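Local coordinates for protein tyrosine aminotransferase (Leishmania infantum, PDB 4IX8) that probably transfers the amino group of L-tyrosine to 2-oxoglutarate, using pyridoxal 5'-phosphate as cofactor, at residues 45-51 with 176-182; 92-97 with 323-327; 195-199 with 227-231. All blocks are in the same frame, centred on the assembly; numbering follows the deposited sequence.

Contact 1. Residues 45-51 with 176-182; sequences HAQRTLQ and SVCDSYG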
ATOM      1  N   HIS A  45       0.245  15.391   9.627  1.00 29.52           N
ATOM      2  CA  HIS A  45      -0.191  14.041   9.297  1.00 28.26           C
ATOM      3  C   HIS A  45       0.932  12.975   9.574  1.00 31.78           C
ATOM      4  O   HIS A  45       0.712  11.984  10.257  1.00 30.82           O
ATOM      5  CB  HIS A  45      -0.612  14.082   7.850  1.00 26.74           C
ATOM      6  CG  HIS A  45      -0.907  12.766   7.219  1.00 26.03           C
ATOM      7  ND1 HIS A  45      -1.682  11.777   7.805  1.00 25.19           N
ATOM      8  CD2 HIS A  45      -0.598  12.304   5.989  1.00 26.15           C
ATOM      9  CE1 HIS A  45      -1.813  10.774   6.969  1.00 25.56           C
ATOM     10  NE2 HIS A  45      -1.158  11.067   5.853  1.00 26.92           N
ATOM     11  N   ALA A  46       2.151  13.236   9.134  1.00 35.23           N
ATOM     12  CA  ALA A  46       3.251  12.321   9.366  1.00 33.17           C
ATOM     13  C   ALA A  46       3.558  12.194  10.857  1.00 37.30           C
ATOM     14  O   ALA A  46       3.645  11.089  11.389  1.00 35.40           O
ATOM     15  CB  ALA A  46       4.462  12.805   8.621  1.00 34.53           C
ATOM     16  N   GLN A  47       3.669  13.330  11.527  1.00 37.93           N
ATOM     17  CA  GLN A  47       4.036  13.394  12.942  1.00 39.53           C
ATOM     18  C   GLN A  47       3.119  12.590  13.849  1.00 42.87           C
ATOM     19  O   GLN A  47       3.544  12.129  14.889  1.00 55.09           O
ATOM     20  CB  GLN A  47       4.052  14.848  13.396  1.00 41.04           C
ATOM     21  CG  GLN A  47       5.347  15.573  13.023  1.00 52.92           C
ATOM     22  CD  GLN A  47       5.259  17.085  13.185  1.00 57.12           C
ATOM     23  OE1 GLN A  47       5.961  17.825  12.505  1.00 65.80           O
ATOM     24  NE2 GLN A  47       4.387  17.549  14.063  1.00 61.70           N
ATOM     25  N   ARG A  48       1.856  12.446  13.484  1.00 39.12           N
ATOM     26  CA  ARG A  48       0.894  11.763  14.347  1.00 35.11           C
ATOM     27  C   ARG A  48       0.575  10.367  13.860  1.00 36.27           C
ATOM     28  O   ARG A  48      -0.327   9.717  14.381  1.00 35.21           O
ATOM     29  CB  ARG A  48      -0.396  12.569  14.445  1.00 38.31           C
ATOM     30  CG  ARG A  48      -1.223  12.558  13.208  1.00 39.55           C
ATOM     31  CD  ARG A  48      -2.281  13.694  13.286  1.00 33.98           C
ATOM     32  NE  ARG A  48      -2.985  13.835  12.009  1.00 39.03           N
ATOM     33  CZ  ARG A  48      -3.927  14.736  11.767  1.00 41.53           C
ATOM     34  NH1 ARG A  48      -4.304  15.581  12.719  1.00 35.61           N
ATOM     35  NH2 ARG A  48      -4.497  14.769  10.567  1.00 39.00           N
ATOM     36  N   THR A  49       1.313   9.906  12.859  1.00 27.73           N
ATOM     37  CA  THR A  49       1.118   8.557  12.346  1.00 43.76           C
ATOM     38  C   THR A  49       2.028   7.572  13.086  1.00 43.23           C
ATOM     39  O   THR A  49       3.215   7.569  12.815  1.00 39.25           O
ATOM     40  CB  THR A  49       1.428   8.490  10.862  1.00 34.44           C
ATOM     41  OG1 THR A  49       0.496   9.314  10.144  1.00 30.40           O
ATOM     42  CG2 THR A  49       1.380   7.041  10.360  1.00 28.01           C
ATOM     43  N   LEU A  50       1.449   6.727  13.958  1.00 47.47           N
ATOM     44  CA  LEU A  50       2.195   5.840  14.864  1.00 47.91           C
ATOM     45  C   LEU A  50       1.597   4.440  14.947  1.00 55.76           C
ATOM     46  O   LEU A  50       0.367   4.274  15.020  1.00 53.77           O
ATOM     47  CB  LEU A  50       2.238   6.411  16.267  1.00 45.81           C
ATOM     48  CG  LEU A  50       2.699   7.866  16.326  1.00 63.03           C
ATOM     49  CD1 LEU A  50       2.506   8.392  17.724  1.00 61.93           C
ATOM     50  CD2 LEU A  50       4.161   8.041  15.884  1.00 72.36           C
ATOM     51  N   GLN A  51       2.464   3.434  14.939  1.00 52.79           N
ATOM     52  CA  GLN A  51       2.028   2.059  15.097  1.00 53.46           C
ATOM     53  C   GLN A  51       2.637   1.508  16.396  1.00 58.79           C
ATOM     54  O   GLN A  51       3.830   1.254  16.457  1.00 60.57           O
ATOM     55  CB  GLN A  51       2.435   1.220  13.873  1.00 72.65           C
ATOM     56  CG  GLN A  51       1.887  -0.216  13.902  1.00 89.73           C
ATOM     57  CD  GLN A  51       0.389  -0.258  13.577  1.00 94.42           C
ATOM     58  OE1 GLN A  51      -0.441  -0.449  14.476  1.00 95.72           O
ATOM     59  NE2 GLN A  51       0.040  -0.099  12.288  1.00 89.74           N
ATOM     60  N   SER A 176      -4.556   3.230  14.322  1.00 23.76           N
ATOM     61  CA  SER A 176      -3.419   3.886  13.711  1.00 31.48           C
ATOM     62  C   SER A 176      -3.836   4.776  12.574  1.00 26.51           C
ATOM     63  O   SER A 176      -3.275   5.830  12.426  1.00 25.73           O
ATOM     64  CB  SER A 176      -2.394   2.858  13.220  1.00 28.97           C
ATOM     65  OG  SER A 176      -1.635   2.410  14.323  1.00 44.89           O
ATOM     66  N   VAL A 177      -4.786   4.317  11.762  1.00 22.89           N
ATOM     67  CA  VAL A 177      -5.277   5.067  10.609  1.00 22.46           C
ATOM     68  C   VAL A 177      -6.106   6.241  11.065  1.00 23.61           C
ATOM     69  O   VAL A 177      -5.930   7.351  10.585  1.00 24.05           O
ATOM     70  CB  VAL A 177      -6.106   4.165   9.691  1.00 25.43           C
ATOM     71  CG1 VAL A 177      -6.859   4.942   8.622  1.00 21.71           C
ATOM     72  CG2 VAL A 177      -5.214   3.140   9.074  1.00 22.43           C
ATOM     73  N   CYS A 178      -6.989   6.007  12.035  1.00 22.44           N
ATOM     74  CA  CYS A 178      -7.782   7.105  12.590  1.00 21.95           C
ATOM     75  C   CYS A 178      -6.894   8.246  13.078  1.00 32.58           C
ATOM     76  O   CYS A 178      -7.086   9.408  12.712  1.00 31.82           O
ATOM     77  CB  CYS A 178      -8.611   6.624  13.769  1.00 21.99           C
ATOM     78  SG  CYS A 178     -10.084   5.709  13.274  1.00 25.79           S
ATOM     79  N   ASP A 179      -5.921   7.930  13.935  1.00 35.05           N
ATOM     80  CA  ASP A 179      -5.068   8.980  14.484  1.00 29.68           C
ATOM     81  C   ASP A 179      -4.267   9.646  13.366  1.00 27.00           C
ATOM     82  O   ASP A 179      -3.960  10.827  13.425  1.00 24.48           O
ATOM     83  CB  ASP A 179      -4.105   8.425  15.534  1.00 30.72           C
ATOM     84  CG  ASP A 179      -4.800   7.984  16.828  1.00 30.16           C
ATOM     85  OD1 ASP A 179      -5.935   8.434  17.100  1.00 40.18           O
ATOM     86  OD2 ASP A 179      -4.207   7.158  17.577  1.00 38.09           O
ATOM     87  N   SER A 180      -3.885   8.868  12.360  1.00 25.91           N
ATOM     88  CA  SER A 180      -3.098   9.413  11.273  1.00 25.35           C
ATOM     89  C   SER A 180      -3.882  10.526  10.543  1.00 30.88           C
ATOM     90  O   SER A 180      -3.300  11.509  10.070  1.00 24.82           O
ATOM     91  CB  SER A 180      -2.732   8.338  10.289  1.00 29.53           C
ATOM     92  OG  SER A 180      -1.960   8.881   9.251  1.00 26.06           O
ATOM     93  N   TYR A 181      -5.200  10.341  10.461  1.00 27.14           N
ATOM     94  CA  TYR A 181      -6.038  11.197   9.684  1.00 25.81           C
ATOM     95  C   TYR A 181      -6.870  12.114  10.527  1.00 28.68           C
ATOM     96  O   TYR A 181      -7.721  12.798  10.007  1.00 32.54           O
ATOM     97  CB  TYR A 181      -6.914  10.369   8.757  1.00 22.19           C
ATOM     98  CG  TYR A 181      -6.151   9.845   7.553  1.00 24.22           C
ATOM     99  CD1 TYR A 181      -6.026  10.591   6.380  1.00 26.43           C
ATOM    100  CD2 TYR A 181      -5.547   8.629   7.595  1.00 24.34           C
ATOM    101  CE1 TYR A 181      -5.322  10.063   5.274  1.00 26.07           C
ATOM    102  CE2 TYR A 181      -4.851   8.108   6.503  1.00 22.73           C
ATOM    103  CZ  TYR A 181      -4.738   8.805   5.376  1.00 28.94           C
ATOM    104  OH  TYR A 181      -4.023   8.216   4.360  1.00 36.01           O
ATOM    105  N   GLY A 182      -6.630  12.131  11.830  1.00 26.96           N
ATOM    106  CA  GLY A 182      -7.340  13.055  12.677  1.00 26.11           C
ATOM    107  C   GLY A 182      -8.779  12.646  12.883  1.00 25.18           C
ATOM    108  O   GLY A 182      -9.590  13.435  13.310  1.00 25.83           O
TER
HETATM  109  O   HOH W   1      -1.481   6.755  13.938  1.00 35.73           O
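The S176 hydroxyl donates to the backbone of L50, with S176 OG 2.8 Å from L50 O. This bond ties the end of 45-51 to a point near the start of helix 173-181. A water lies between the segments, near S176, and accepts from L50 N at 2.9 Å. D179 meets R48 through its backbone: D179 O lies 3.2 Å from R48 CG, against the aliphatic part of that side chain. The D179 carboxylate forms a salt bridge with K175.

S180 is gripped at two atoms. S180 O accepts from H45 ND1 at 2.8 Å, with an N-H...O angle of 158°. S180 O also accepts from R48 NE at 3.0 Å. The two donors come to opposite faces of the carbonyl plane, and neither follows a lone pair. The imidazole meets this oxygen nearly in its own plane. S180 OG donates to T49 OG1 at 2.6 Å. T49 OG1 donates in turn to H45 O, and this chain of two hydroxyls ends on the H45 carbonyl. T49 chi1 of -64° sets OG1 beside its own backbone N, where it can serve both partners.

Y181 offers a ring face to the edge of H45, with the planes at 50° and H45 CE1 3.9 Å from Y181 CZ. G182 N lies over one face of the R48 guanidinium, whose NH1 makes a salt bridge with E160. L313 of the second subunit packs on H45 and T49.

G182 has positive phi and ends the helix in a Schellman motif. Helix 173-181 joins the neighbouring parallel strands 163-168 and 184-191, the beta-alpha-beta crossover of the large sheet of fold-type I aminotransferases, and the N-terminal segment lies against it.

Contact 2. Residues 92-97 with 323-327; sequences AMVDVV and ICQEA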
ATOM      1  N   ALA A  92      -0.042 -21.067 -10.313  1.00 49.06           N
ATOM      2  CA  ALA A  92      -0.751 -20.034 -11.070  1.00 48.52           C
ATOM      3  C   ALA A  92       0.106 -18.753 -11.148  1.00 47.59           C
ATOM      4  O   ALA A  92       0.187 -18.120 -12.206  1.00 48.22           O
ATOM      5  CB  ALA A  92      -2.112 -19.719 -10.459  1.00 47.08           C
ATOM      6  N   MET A  93       0.820 -18.421 -10.084  1.00 46.39           N
ATOM      7  CA  MET A  93       1.653 -17.233 -10.129  1.00 45.68           C
ATOM      8  C   MET A  93       2.738 -17.404 -11.198  1.00 47.57           C
ATOM      9  O   MET A  93       3.025 -16.478 -11.979  1.00 47.76           O
ATOM     10  CB  MET A  93       2.279 -16.968  -8.763  1.00 47.22           C
ATOM     11  CG  MET A  93       1.290 -16.455  -7.748  1.00 45.00           C
ATOM     12  SD  MET A  93       1.239 -14.670  -7.668  1.00 43.13           S
ATOM     13  CE  MET A  93       2.852 -14.376  -6.936  1.00 40.80           C
ATOM     14  N   VAL A  94       3.323 -18.604 -11.222  1.00 49.07           N
ATOM     15  CA  VAL A  94       4.318 -18.982 -12.223  1.00 51.17           C
ATOM     16  C   VAL A  94       3.778 -18.863 -13.669  1.00 52.48           C
ATOM     17  O   VAL A  94       4.381 -18.205 -14.493  1.00 53.24           O
ATOM     18  CB  VAL A  94       4.816 -20.448 -11.949  1.00 52.66           C
ATOM     19  CG1 VAL A  94       5.635 -21.025 -13.150  1.00 56.51           C
ATOM     20  CG2 VAL A  94       5.630 -20.504 -10.638  1.00 51.80           C
ATOM     21  N   ASP A  95       2.621 -19.448 -13.944  1.00 52.80           N
ATOM     22  CA  ASP A  95       2.028 -19.400 -15.261  1.00 54.19           C
ATOM     23  C   ASP A  95       1.800 -17.936 -15.647  1.00 53.15           C
ATOM     24  O   ASP A  95       2.106 -17.501 -16.776  1.00 55.59           O
ATOM     25  CB  ASP A  95       0.698 -20.159 -15.274  1.00 54.45           C
ATOM     26  CG  ASP A  95       0.849 -21.648 -15.013  1.00 56.62           C
ATOM     27  OD1 ASP A  95       1.950 -22.227 -15.156  1.00 59.79           O
ATOM     28  OD2 ASP A  95      -0.170 -22.271 -14.673  1.00 63.12           O
ATOM     29  N   VAL A  96       1.318 -17.160 -14.675  1.00 50.87           N
ATOM     30  CA  VAL A  96       0.936 -15.803 -14.928  1.00 49.80           C
ATOM     31  C   VAL A  96       2.173 -14.977 -15.249  1.00 62.19           C
ATOM     32  O   VAL A  96       2.204 -14.248 -16.255  1.00 50.89           O
ATOM     33  CB  VAL A  96       0.168 -15.206 -13.730  1.00 49.25           C
ATOM     34  CG1 VAL A  96       0.093 -13.624 -13.827  1.00 52.45           C
ATOM     35  CG2 VAL A  96      -1.240 -15.824 -13.663  1.00 47.34           C
ATOM     36  N   VAL A  97       3.229 -15.109 -14.472  1.00 49.74           N
ATOM     37  CA  VAL A  97       4.344 -14.223 -14.748  1.00 50.04           C
ATOM     38  C   VAL A  97       5.100 -14.634 -16.044  1.00 52.59           C
ATOM     39  O   VAL A  97       5.586 -13.784 -16.804  1.00 54.72           O
ATOM     40  CB  VAL A  97       5.285 -14.167 -13.556  1.00 49.11           C
ATOM     41  CG1 VAL A  97       5.992 -15.479 -13.363  1.00 50.43           C
ATOM     42  CG2 VAL A  97       6.258 -12.997 -13.713  1.00 49.11           C
ATOM     43  N   ILE A 323       0.326  -9.432 -11.081  1.00 40.02           N
ATOM     44  CA  ILE A 323       0.583 -10.891 -11.115  1.00 41.13           C
ATOM     45  C   ILE A 323      -0.344 -11.632 -10.158  1.00 40.18           C
ATOM     46  O   ILE A 323      -0.983 -12.625 -10.525  1.00 41.05           O
ATOM     47  CB  ILE A 323       2.063 -11.228 -10.747  1.00 41.72           C
ATOM     48  CG1 ILE A 323       3.043 -10.548 -11.725  1.00 50.70           C
ATOM     49  CG2 ILE A 323       2.351 -12.756 -10.775  1.00 42.99           C
ATOM     50  CD1 ILE A 323       2.882 -10.977 -13.159  1.00 44.78           C
ATOM     51  N   CYS A 324      -0.416 -11.136  -8.923  1.00 38.53           N
ATOM     52  CA  CYS A 324      -1.188 -11.800  -7.871  1.00 37.66           C
ATOM     53  C   CYS A 324      -2.686 -11.720  -8.143  1.00 38.43           C
ATOM     54  O   CYS A 324      -3.399 -12.687  -7.901  1.00 37.61           O
ATOM     55  CB  CYS A 324      -0.832 -11.211  -6.491  1.00 36.16           C
ATOM     56  SG  CYS A 324       0.917 -11.497  -5.923  1.00 41.09           S
ATOM     57  N   GLN A 325      -3.157 -10.601  -8.701  1.00 37.66           N
ATOM     58  CA  GLN A 325      -4.579 -10.440  -9.001  1.00 36.77           C
ATOM     59  C   GLN A 325      -5.010 -11.501 -10.017  1.00 38.51           C
ATOM     60  O   GLN A 325      -6.021 -12.170  -9.837  1.00 39.15           O
ATOM     61  CB  GLN A 325      -4.867  -9.026  -9.548  1.00 36.34           C
ATOM     62  CG  GLN A 325      -4.886  -7.884  -8.517  1.00 34.58           C
ATOM     63  CD  GLN A 325      -5.509  -6.599  -9.072  1.00 41.67           C
ATOM     64  OE1 GLN A 325      -6.720  -6.542  -9.310  1.00 36.88           O
ATOM     65  NE2 GLN A 325      -4.672  -5.576  -9.331  1.00 34.22           N
ATOM     66  N   GLU A 326      -4.237 -11.697 -11.073  1.00 39.99           N
ATOM     67  CA  GLU A 326      -4.594 -12.741 -12.033  1.00 41.85           C
ATOM     68  C   GLU A 326      -4.399 -14.125 -11.397  1.00 42.27           C
ATOM     69  O   GLU A 326      -5.270 -15.003 -11.545  1.00 46.83           O
ATOM     70  CB  GLU A 326      -3.767 -12.588 -13.335  1.00 43.51           C
ATOM     71  CG  GLU A 326      -3.948 -13.687 -14.394  1.00 47.66           C
ATOM     72  CD  GLU A 326      -5.369 -13.839 -14.891  1.00 47.25           C
ATOM     73  OE1 GLU A 326      -6.201 -12.953 -14.593  1.00 48.12           O
ATOM     74  OE2 GLU A 326      -5.660 -14.840 -15.583  1.00 48.14           O
ATOM     75  N   ALA A 327      -3.312 -14.329 -10.654  1.00 41.83           N
ATOM     76  CA  ALA A 327      -3.088 -15.654 -10.043  1.00 43.58           C
ATOM     77  C   ALA A 327      -4.236 -16.035  -9.119  1.00 44.41           C
ATOM     78  O   ALA A 327      -4.709 -17.174  -9.126  1.00 42.48           O
ATOM     79  CB  ALA A 327      -1.764 -15.697  -9.266  1.00 41.97           C
TER
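M93 touches three residues of helix 322-331: I323, C324 and A327. Its CB only starts the chain off; chi1 of -73° sends CG from there to the backbone-N side. M93 CG then sits 3.5 Å from A327 CB. Chi2 is -93°, well away from a staggered value, and this bend brings the sulfur against A327, C324 and I323. M93 SD meets A327 CB and C324 SG, each 3.6 Å away. M93 SD also lies 3.8 Å from I323 CG2. The methyl CE ends the chain against C324 SG.

The setting is helix-on-helix packing at the dimer interface. The two short axes approach to 8.7 Å and run at 121°, steeply inclined and more antiparallel than parallel. Nearby, V97 of the second subunit packs on M93, W289 of the second subunit on I323 and N321 of the second subunit on C324. Both helices therefore face the partner chain as well as each other.

V96 points at the other helix and splits its two methyls. CG1 rests on the backbone oxygen of I323. V96 CG2 presses on the aliphatic part of E326, 3.5 Å from E326 CG. The E326 carboxylate goes on to N113 and R330. One turn further along helix 87-99 from M93, V97 receives the tip of I323, with I323 CD1 4.0 Å from V97 CG2. At the first residue of 92-97, A92 CB and A327 CB lie 4.2 Å apart.

Contact 3. Residues 195-199 with 227-231; sequences SWECD and FSRAH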
ATOM      1  N   SER A 195     -17.806 -14.143  25.850  1.00 38.44           N
ATOM      2  CA  SER A 195     -17.230 -14.599  24.581  1.00 36.96           C
ATOM      3  C   SER A 195     -16.734 -13.455  23.705  1.00 38.30           C
ATOM      4  O   SER A 195     -16.770 -13.515  22.458  1.00 34.27           O
ATOM      5  CB  SER A 195     -18.246 -15.435  23.803  1.00 42.06           C
ATOM      6  OG  SER A 195     -18.756 -16.493  24.594  1.00 50.51           O
ATOM      7  N   TRP A 196     -16.202 -12.446  24.375  1.00 35.56           N
ATOM      8  CA  TRP A 196     -15.586 -11.307  23.719  1.00 38.19           C
ATOM      9  C   TRP A 196     -16.613 -10.600  22.849  1.00 39.56           C
ATOM     10  O   TRP A 196     -16.274 -10.058  21.818  1.00 31.04           O
ATOM     11  CB  TRP A 196     -14.369 -11.740  22.905  1.00 32.78           C
ATOM     12  CG  TRP A 196     -13.187 -12.055  23.757  1.00 38.64           C
ATOM     13  CD1 TRP A 196     -12.584 -13.287  23.921  1.00 37.04           C
ATOM     14  CD2 TRP A 196     -12.431 -11.134  24.557  1.00 41.26           C
ATOM     15  NE1 TRP A 196     -11.518 -13.179  24.781  1.00 35.39           N
ATOM     16  CE2 TRP A 196     -11.401 -11.878  25.186  1.00 34.77           C
ATOM     17  CE3 TRP A 196     -12.535  -9.754  24.824  1.00 41.94           C
ATOM     18  CZ2 TRP A 196     -10.472 -11.289  26.023  1.00 36.29           C
ATOM     19  CZ3 TRP A 196     -11.609  -9.168  25.674  1.00 33.36           C
ATOM     20  CH2 TRP A 196     -10.594  -9.934  26.266  1.00 44.66           C
ATOM     21  N   GLU A 197     -17.873 -10.618  23.294  1.00 40.55           N
ATOM     22  CA  GLU A 197     -18.929  -9.903  22.599  1.00 37.87           C
ATOM     23  C   GLU A 197     -18.891  -8.388  22.834  1.00 37.45           C
ATOM     24  O   GLU A 197     -18.348  -7.915  23.841  1.00 35.81           O
ATOM     25  CB  GLU A 197     -20.283 -10.484  22.987  1.00 33.35           C
ATOM     26  CG  GLU A 197     -20.504 -11.856  22.351  1.00 38.80           C
ATOM     27  CD  GLU A 197     -21.879 -12.438  22.646  1.00 41.91           C
ATOM     28  OE1 GLU A 197     -22.596 -11.807  23.444  1.00 46.60           O
ATOM     29  OE2 GLU A 197     -22.223 -13.528  22.104  1.00 39.81           O
ATOM     30  N   CYS A 198     -19.463  -7.666  21.866  1.00 35.53           N
ATOM     31  CA  CYS A 198     -19.566  -6.208  21.862  1.00 32.22           C
ATOM     32  C   CYS A 198     -20.532  -5.793  22.930  1.00 32.06           C
ATOM     33  O   CYS A 198     -21.647  -6.294  23.007  1.00 37.11           O
ATOM     34  CB  CYS A 198     -20.068  -5.667  20.511  1.00 32.32           C
ATOM     35  SG  CYS A 198     -19.162  -6.179  18.943  1.00 34.20           S
ATOM     36  N   ASP A 199     -20.115  -4.864  23.763  1.00 32.13           N
ATOM     37  CA  ASP A 199     -21.029  -4.255  24.701  1.00 32.95           C
ATOM     38  C   ASP A 199     -21.875  -3.188  23.955  1.00 35.31           C
ATOM     39  O   ASP A 199     -21.534  -2.018  23.959  1.00 37.34           O
ATOM     40  CB  ASP A 199     -20.240  -3.640  25.843  1.00 36.32           C
ATOM     41  CG  ASP A 199     -21.115  -3.136  26.968  1.00 41.06           C
ATOM     42  OD1 ASP A 199     -22.349  -3.048  26.787  1.00 48.79           O
ATOM     43  OD2 ASP A 199     -20.529  -2.775  28.011  1.00 38.84           O
ATOM     44  N   PHE A 227     -18.183 -14.817  16.419  1.00 36.72           N
ATOM     45  CA  PHE A 227     -19.519 -14.375  16.803  1.00 32.92           C
ATOM     46  C   PHE A 227     -20.656 -15.294  16.389  1.00 34.75           C
ATOM     47  O   PHE A 227     -20.717 -15.759  15.266  1.00 35.24           O
ATOM     48  CB  PHE A 227     -19.793 -12.998  16.197  1.00 33.12           C
ATOM     49  CG  PHE A 227     -19.049 -11.851  16.851  1.00 35.89           C
ATOM     50  CD1 PHE A 227     -18.541 -11.960  18.128  1.00 31.00           C
ATOM     51  CD2 PHE A 227     -18.890 -10.632  16.183  1.00 37.09           C
ATOM     52  CE1 PHE A 227     -17.887 -10.895  18.734  1.00 30.40           C
ATOM     53  CE2 PHE A 227     -18.229  -9.549  16.802  1.00 33.08           C
ATOM     54  CZ  PHE A 227     -17.721  -9.684  18.063  1.00 29.00           C
ATOM     55  N   SER A 228     -21.607 -15.483  17.300  1.00 35.17           N
ATOM     56  CA  SER A 228     -22.848 -16.176  16.987  1.00 36.47           C
ATOM     57  C   SER A 228     -23.644 -15.352  15.951  1.00 35.83           C
ATOM     58  O   SER A 228     -23.465 -14.155  15.831  1.00 35.13           O
ATOM     59  CB  SER A 228     -23.679 -16.368  18.263  1.00 37.68           C
ATOM     60  OG  SER A 228     -24.179 -15.085  18.718  1.00 39.05           O
ATOM     61  N   ARG A 229     -24.552 -16.008  15.250  1.00 36.94           N
ATOM     62  CA  ARG A 229     -25.403 -15.338  14.321  1.00 40.92           C
ATOM     63  C   ARG A 229     -26.182 -14.283  15.083  1.00 41.42           C
ATOM     64  O   ARG A 229     -26.310 -13.152  14.637  1.00 41.94           O
ATOM     65  CB  ARG A 229     -26.351 -16.333  13.640  1.00 43.84           C
ATOM     66  CG  ARG A 229     -27.298 -15.663  12.668  1.00 49.32           C
ATOM     67  CD  ARG A 229     -28.062 -16.651  11.795  1.00 41.06           C
ATOM     68  NE  ARG A 229     -28.831 -15.897  10.811  1.00 43.95           N
ATOM     69  CZ  ARG A 229     -28.389 -15.563   9.597  1.00 49.63           C
ATOM     70  NH1 ARG A 229     -27.179 -15.940   9.186  1.00 43.22           N
ATOM     71  NH2 ARG A 229     -29.156 -14.844   8.780  1.00 39.52           N
ATOM     72  N   ALA A 230     -26.606 -14.616  16.291  1.00 38.44           N
ATOM     73  CA  ALA A 230     -27.507 -13.731  17.027  1.00 37.50           C
ATOM     74  C   ALA A 230     -26.812 -12.431  17.404  1.00 35.86           C
ATOM     75  O   ALA A 230     -27.420 -11.358  17.395  1.00 39.02           O
ATOM     76  CB  ALA A 230     -28.060 -14.437  18.278  1.00 39.09           C
ATOM     77  N   HIS A 231     -25.539 -12.507  17.749  1.00 35.08           N
ATOM     78  CA  HIS A 231     -24.813 -11.290  18.096  1.00 33.67           C
ATOM     79  C   HIS A 231     -24.586 -10.429  16.842  1.00 35.25           C
ATOM     80  O   HIS A 231     -24.666  -9.198  16.905  1.00 35.05           O
ATOM     81  CB  HIS A 231     -23.488 -11.634  18.756  1.00 33.38           C
ATOM     82  CG  HIS A 231     -22.732 -10.455  19.292  1.00 34.13           C
ATOM     83  ND1 HIS A 231     -23.266  -9.546  20.189  1.00 32.33           N
ATOM     84  CD2 HIS A 231     -21.461 -10.052  19.062  1.00 35.21           C
ATOM     85  CE1 HIS A 231     -22.351  -8.639  20.492  1.00 34.41           C
ATOM     86  NE2 HIS A 231     -21.254  -8.911  19.802  1.00 35.70           N
TER
HETATM   87  O   HOH W   2     -20.869 -14.901  19.829  1.00 30.16           O
HETATM   88  O   HOH W   3     -24.401 -14.836  21.357  1.00 45.51           O
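E197 lays its side chain along one face of the H231 imidazole. The first interaction is a CH-pi contact, with E197 CB 3.9 Å from the H231 ring centroid and 21° off the ring normal. The chain then stays extended beyond CG, with chi2 at -177°. Its carboxylate comes to lie flat over the ring, the two planes only 5° apart. Stacking of this kind could favour a protonated imidazole, but the charge of H231 is not seen.

The F227 ring makes contacts at both edge and face. Its edge meets the backbone: W196 O lies close to the ring plane, 3.6 Å from F227 CE1. Within its own segment F227 has H231 CD2 above the centre of its face.

Sulfur makes a third set. H231 NE2 donates a weak bond to C198 SG at 3.5 Å. C198 SG also lies 3.9 Å from F227 CZ, a cysteine sulfur-aromatic contact made obliquely to the ring.

Water makes the fourth. E197 OE2 accepts from one water at 3.0 Å, which accepts in turn from S228 N. E197 OE2 accepts from a second water at 2.6 Å, which bonds S228 OG. S228 is the N-cap residue, and S228 OG accepts from H231 N at 3.1 Å, a capping bond. The bridge thus reaches the helix start itself.

Helix 229-242 begins here, against the weakly bonded strand 197-198. This strand is the outermost of the large sheet within the chain and pairs antiparallel with 184-191. C198 packs on Y188 and L190 of that neighbour, and C198 and F227 both reach I235 on the next turn of the helix.

The three contacts are separate and lie in different parts of the chain. Contacts 1 and 2 have centres 34 Å apart, with nearest atoms about 19 Å apart. Both touch the second subunit, and their segments alternate along the chain. Contact 3 touches no other chain of the assembly. Its centre is 29 Å from that of contact 1 and 38 Å from that of contact 2, on the opposite side of the chain's centre from the latter. It is nested inside the loop closed by contact 2. That loop also holds K282, the predicted site of the pyridoxal phosphate link, which is not modelled.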